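Local coordinates for dihydroxyacetone kinase (Citrobacter freundii, PDB 1UN8), which phosphorylates dihydroxyacetone with ATP to dihydroxyacetone phosphate, as a homodimer that needs divalent magnesium or calcium ions, at residues K109-D114 with G218-P223; V137-S142 with T186-V191. All coordinates share one frame; numbering follows the deposited sequence.

Contact 1 (K109-D114 with G218-P223); sequences KNYTGD and GIHGEP
Y111 and H220 meet across backbones that stay well apart, their CA atoms 10.5 Å from each other, so side chains and one water span the gap between 109-114 and the type I turn G218-G221. The two side chains approach from opposite directions and form an edge-to-face stack, with ring centroids 4.9 Å apart and planes at 90°. H220 CE1 sits over the centre of the Y111 ring, 3.8 Å above its plane. The bond from H220 ND1 to E222 OE1, 2.8 Å long, fixes the rotation of the imidazole, while the backbone N of H220, donating to E222 OE2 at 2.7 Å, anchors the carboxylate on the turn; both oxygens are met on the syn side. The E222 chain is folded back at chi2 (94°), which carries the carboxylate round to this pair of donors. H220 is the residue that forms the tele-hemiaminal intermediate; engagement of ND1 by E222 is consistent with NE2 being the nitrogen that meets the substrate. I219 CG1 lies 3.6 Å above one face of the H220 ring, and its CD1 reaches K109 CE at 4.0 Å. At the phenol end, water 1 donates to Y111 OH and accepts from I219 N at 3.0 Å, while the hydroxyl also bonds G151 O. K109 and D114, in the same segment as Y111, are substrate-binding residues; K109 NZ is hydrogen-bonded to H65, and D114 OD1 to S85. H61, another substrate-binding residue, and F83 also meet the H220 ring. Y111 is the N-cap of helix 112-127, two residues past the end of strand 104-109, and the turn bearing H220 lies between strands 213-215 and 226-228, so the contact joins the two sheets of the DhaK domain at the substrate site.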
loop_
_atom_site.group_PDB
_atom_site.type_symbol
_atom_site.label_atom_id
_atom_site.label_comp_id
_atom_site.label_asym_id
_atom_site.label_seq_id
_atom_site.Cartn_x
_atom_site.Cartn_y
_atom_site.Cartn_z
ATOM N N LYS A 109 15.509 -9.428 14.160
ATOM C CA LYS A 109 14.126 -9.590 14.617
ATOM C C LYS A 109 14.055 -10.958 15.299
ATOM O O LYS A 109 14.717 -11.900 14.873
ATOM C CB LYS A 109 13.151 -9.502 13.432
ATOM C CG LYS A 109 13.119 -8.120 12.776
ATOM C CD LYS A 109 11.973 -7.958 11.763
ATOM C CE LYS A 109 12.020 -8.994 10.644
ATOM N NZ LYS A 109 13.323 -9.043 9.936
ATOM N N ASN A 110 13.270 -11.064 16.363
ATOM C CA ASN A 110 13.186 -12.314 17.117
ATOM C C ASN A 110 12.568 -13.513 16.400
ATOM O O ASN A 110 11.370 -13.748 16.485
ATOM C CB ASN A 110 12.441 -12.078 18.432
ATOM C CG ASN A 110 12.884 -13.026 19.533
ATOM O OD1 ASN A 110 13.599 -13.996 19.278
ATOM N ND2 ASN A 110 12.457 -12.749 20.768
ATOM N N TYR A 111 13.396 -14.263 15.689
ATOM C CA TYR A 111 12.959 -15.470 14.995
ATOM C C TYR A 111 14.155 -16.417 14.985
ATOM O O TYR A 111 15.270 -16.014 14.645
ATOM C CB TYR A 111 12.386 -15.120 13.620
ATOM C CG TYR A 111 11.229 -14.147 13.668
ATOM C CD1 TYR A 111 11.419 -12.803 13.374
ATOM C CD2 TYR A 111 9.953 -14.566 14.005
ATOM C CE1 TYR A 111 10.367 -11.906 13.414
ATOM C CE2 TYR A 111 8.894 -13.679 14.049
ATOM C CZ TYR A 111 9.107 -12.350 13.753
ATOM O OH TYR A 111 8.057 -11.464 13.796
ATOM N N THR A 112 13.923 -17.669 15.369
ATOM C CA THR A 112 14.981 -18.674 15.421
ATOM C C THR A 112 15.926 -18.660 14.224
ATOM O O THR A 112 17.138 -18.561 14.382
ATOM C CB THR A 112 14.393 -20.078 15.542
ATOM O OG1 THR A 112 13.525 -20.118 16.674
ATOM C CG2 THR A 112 15.504 -21.112 15.732
ATOM N N GLY A 113 15.366 -18.777 13.028
ATOM C CA GLY A 113 16.186 -18.787 11.828
ATOM C C GLY A 113 17.194 -17.651 11.770
ATOM O O GLY A 113 18.365 -17.868 11.477
ATOM N N ASP A 114 16.748 -16.435 12.049
ATOM C CA ASP A 114 17.643 -15.292 12.018
ATOM C C ASP A 114 18.631 -15.292 13.172
ATOM O O ASP A 114 19.807 -14.988 12.986
ATOM C CB ASP A 114 16.851 -13.988 12.030
ATOM C CG ASP A 114 16.068 -13.782 10.766
ATOM O OD1 ASP A 114 16.365 -14.500 9.785
ATOM O OD2 ASP A 114 15.165 -12.912 10.749
ATOM N N GLY A 218 1.109 -12.820 12.891
ATOM C CA GLY A 218 2.510 -12.541 12.630
ATOM C C GLY A 218 2.824 -12.016 11.244
ATOM O O GLY A 218 2.024 -12.188 10.322
ATOM N N ILE A 219 3.992 -11.384 11.096
ATOM C CA ILE A 219 4.399 -10.830 9.811
ATOM C C ILE A 219 4.782 -11.907 8.805
ATOM O O ILE A 219 5.152 -11.606 7.671
ATOM C CB ILE A 219 5.563 -9.839 9.966
ATOM C CG1 ILE A 219 6.819 -10.556 10.476
ATOM C CG2 ILE A 219 5.138 -8.719 10.894
ATOM C CD1 ILE A 219 8.069 -9.700 10.434
ATOM N N HIS A 220 4.709 -13.163 9.230
ATOM C CA HIS A 220 4.988 -14.274 8.333
ATOM C C HIS A 220 3.688 -15.061 8.240
ATOM O O HIS A 220 3.643 -16.152 7.695
ATOM C CB HIS A 220 6.125 -15.157 8.865
ATOM C CG HIS A 220 7.436 -14.440 8.987
ATOM N ND1 HIS A 220 7.963 -14.051 10.200
ATOM C CD2 HIS A 220 8.291 -13.981 8.040
ATOM C CE1 HIS A 220 9.083 -13.381 9.994
ATOM N NE2 HIS A 220 9.304 -13.324 8.692
ATOM N N GLY A 221 2.625 -14.475 8.783
ATOM C CA GLY A 221 1.329 -15.121 8.767
ATOM C C GLY A 221 1.097 -16.021 9.961
ATOM O O GLY A 221 0.088 -16.700 10.030
ATOM N N GLU A 222 2.025 -16.025 10.909
ATOM C CA GLU A 222 1.892 -16.859 12.098
ATOM C C GLU A 222 0.580 -16.594 12.851
ATOM O O GLU A 222 0.044 -15.492 12.817
ATOM C CB GLU A 222 3.061 -16.610 13.069
ATOM C CG GLU A 222 4.472 -16.808 12.513
ATOM C CD GLU A 222 5.086 -15.519 11.989
ATOM O OE1 GLU A 222 6.335 -15.396 12.045
ATOM O OE2 GLU A 222 4.324 -14.638 11.513
ATOM N N PRO A 223 0.061 -17.608 13.558
ATOM C CA PRO A 223 -1.179 -17.486 14.329
ATOM C C PRO A 223 -1.061 -16.323 15.296
ATOM O O PRO A 223 -0.003 -16.121 15.894
ATOM C CB PRO A 223 -1.259 -18.820 15.071
ATOM C CG PRO A 223 -0.596 -19.753 14.131
ATOM C CD PRO A 223 0.601 -18.974 13.656
HETATM O O HOH W 1 5.815 -12.480 13.247
#

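Contact 2 (V137-S142 with T186-V191); sequences VGDDIS and TFSLGV
S188 OG is gripped by two groups, D139 OD2 across the contact and T306 OG1 on the adjoining strand 301-309. The OG to OD2 separation is modelled as very short, so its exact length is doubtful at this resolution. The backbones here form a single beta bridge, D140 with S188, by which the loop after strand 132-137 runs along strand 186-192 of the other sheet; the end-to-end directions of 139-142 and 186-189 differ by 27°. Two backbone bonds make the bridge: S188 N donates to D139 O at 2.9 Å, and I141 N to S188 O at 3.0 Å with a C=O...N angle of 172°. The CA of D140 adds a CH...O contact to the same S188 O. D139 is bound on both carboxylate oxygens, because OD1 accepts from I152 N and OD2 also takes a weak bond from G154 N. Its CG stands between the backbone N and the carbonyl carbon (chi1 61°), which swings the carboxylate to the strand. The I141 side chain crosses those of F187 and L189 at about right angles: its CG2 lies at the edge of the F187 ring, 4.0 Å from F187 CB, and CG1 is 4.1 Å from L189 CB. L244 of helix 233-247 touches I141 as well, and M240 of that helix packs on L189. D140 closes an Asx turn, with S142 N on OD1 at 3.0 Å and S142 OG on OD2. Water 2 then links this carboxylate to the strand, donating to D140 OD1 at 2.6 Å and accepting from G190 N at 2.8 Å.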
loop_
_atom_site.group_PDB
_atom_site.type_symbol
_atom_site.label_atom_id
_atom_site.label_comp_id
_atom_site.label_asym_id
_atom_site.label_seq_id
_atom_site.Cartn_x
_atom_site.Cartn_y
_atom_site.Cartn_z
ATOM N N VAL A 137 15.554 -8.026 18.568
ATOM C CA VAL A 137 14.394 -7.180 18.835
ATOM C C VAL A 137 13.086 -7.982 18.919
ATOM O O VAL A 137 12.733 -8.713 17.990
ATOM C CB VAL A 137 14.248 -6.100 17.754
ATOM C CG1 VAL A 137 13.154 -5.112 18.147
ATOM C CG2 VAL A 137 15.573 -5.371 17.575
ATOM N N GLY A 138 12.385 -7.846 20.045
ATOM C CA GLY A 138 11.131 -8.551 20.243
ATOM C C GLY A 138 10.114 -7.568 20.782
ATOM O O GLY A 138 9.787 -7.579 21.961
ATOM N N ASP A 139 9.608 -6.714 19.901
ATOM C CA ASP A 139 8.659 -5.685 20.294
ATOM C C ASP A 139 7.172 -6.051 20.356
ATOM O O ASP A 139 6.380 -5.305 20.924
ATOM C CB ASP A 139 8.854 -4.454 19.392
ATOM C CG ASP A 139 8.609 -4.755 17.919
ATOM O OD1 ASP A 139 9.217 -5.701 17.378
ATOM O OD2 ASP A 139 7.804 -4.034 17.294
ATOM N N ASP A 140 6.788 -7.189 19.788
ATOM C CA ASP A 140 5.386 -7.603 19.802
ATOM C C ASP A 140 4.874 -7.852 21.226
ATOM O O ASP A 140 5.555 -8.483 22.031
ATOM C CB ASP A 140 5.221 -8.861 18.942
ATOM C CG ASP A 140 3.783 -9.355 18.873
ATOM O OD1 ASP A 140 2.855 -8.536 19.023
ATOM O OD2 ASP A 140 3.588 -10.571 18.652
ATOM N N ILE A 141 3.684 -7.340 21.538
ATOM C CA ILE A 141 3.100 -7.532 22.865
ATOM C C ILE A 141 1.827 -8.372 22.818
ATOM O O ILE A 141 1.141 -8.532 23.833
ATOM C CB ILE A 141 2.736 -6.187 23.537
ATOM C CG1 ILE A 141 1.538 -5.549 22.818
ATOM C CG2 ILE A 141 3.951 -5.267 23.565
ATOM C CD1 ILE A 141 1.242 -4.129 23.278
ATOM N N SER A 142 1.504 -8.901 21.646
ATOM C CA SER A 142 0.298 -9.697 21.489
ATOM C C SER A 142 0.245 -10.998 22.290
ATOM O O SER A 142 -0.834 -11.461 22.649
ATOM C CB SER A 142 0.078 -10.026 20.015
ATOM O OG SER A 142 1.047 -10.944 19.549
ATOM N N THR A 186 10.116 0.054 23.052
ATOM C CA THR A 186 9.292 -0.093 21.871
ATOM C C THR A 186 8.271 -1.207 22.051
ATOM O O THR A 186 8.611 -2.330 22.419
ATOM C CB THR A 186 10.172 -0.360 20.634
ATOM O OG1 THR A 186 11.086 0.731 20.469
ATOM C CG2 THR A 186 9.320 -0.488 19.378
ATOM N N PHE A 187 7.011 -0.873 21.797
ATOM C CA PHE A 187 5.910 -1.820 21.935
ATOM C C PHE A 187 5.014 -1.792 20.693
ATOM O O PHE A 187 4.541 -0.734 20.260
ATOM C CB PHE A 187 5.098 -1.489 23.193
ATOM C CG PHE A 187 5.951 -1.274 24.423
ATOM C CD1 PHE A 187 6.611 -0.063 24.627
ATOM C CD2 PHE A 187 6.157 -2.309 25.333
ATOM C CE1 PHE A 187 7.463 0.112 25.707
ATOM C CE2 PHE A 187 7.010 -2.141 26.420
ATOM C CZ PHE A 187 7.665 -0.930 26.606
ATOM N N SER A 188 4.788 -2.963 20.111
ATOM C CA SER A 188 3.965 -3.049 18.914
ATOM C C SER A 188 2.853 -4.086 19.028
ATOM O O SER A 188 2.995 -5.099 19.718
ATOM C CB SER A 188 4.839 -3.383 17.712
ATOM O OG SER A 188 5.930 -2.493 17.629
ATOM N N LEU A 189 1.748 -3.810 18.344
ATOM C CA LEU A 189 0.610 -4.708 18.318
ATOM C C LEU A 189 -0.021 -4.647 16.933
ATOM O O LEU A 189 -0.337 -3.575 16.430
ATOM C CB LEU A 189 -0.420 -4.309 19.376
ATOM C CG LEU A 189 -1.674 -5.184 19.443
ATOM C CD1 LEU A 189 -1.265 -6.637 19.615
ATOM C CD2 LEU A 189 -2.574 -4.708 20.591
ATOM N N GLY A 190 -0.200 -5.802 16.315
ATOM C CA GLY A 190 -0.790 -5.831 14.989
ATOM C C GLY A 190 -2.127 -6.545 14.932
ATOM O O GLY A 190 -2.499 -7.297 15.841
ATOM N N VAL A 191 -2.863 -6.300 13.856
ATOM C CA VAL A 191 -4.159 -6.929 13.674
ATOM C C VAL A 191 -4.348 -7.107 12.181
ATOM O O VAL A 191 -3.875 -6.277 11.395
ATOM C CB VAL A 191 -5.308 -6.056 14.248
ATOM C CG1 VAL A 191 -5.439 -4.765 13.456
ATOM C CG2 VAL A 191 -6.613 -6.841 14.236
HETATM O O HOH W 2 1.198 -8.103 17.032
#

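How the contacts relate
Both contacts tie the sheet containing strands 104-109 and 132-137 to the sheet containing 186-192 and 213-215, at centres 12 Å apart. Contact 2 is buried and takes 357 Å² out of solvent, both sides summed, about twice the 170 Å² of contact 1, which is only partly buried and lies at the substrate site. Their chemistry follows this placing: backbone bonds and a carboxylate-hydroxyl pair join the segments of contact 2, whereas in contact 1 ring packing and a bridging water do so. In each, a carboxylate arranges its own loop, E222 for the catalytic histidine and D140 for an Asx turn. The first segments touch directly, N110 N lying 2.9 Å from V137 O in a probable hydrogen bond.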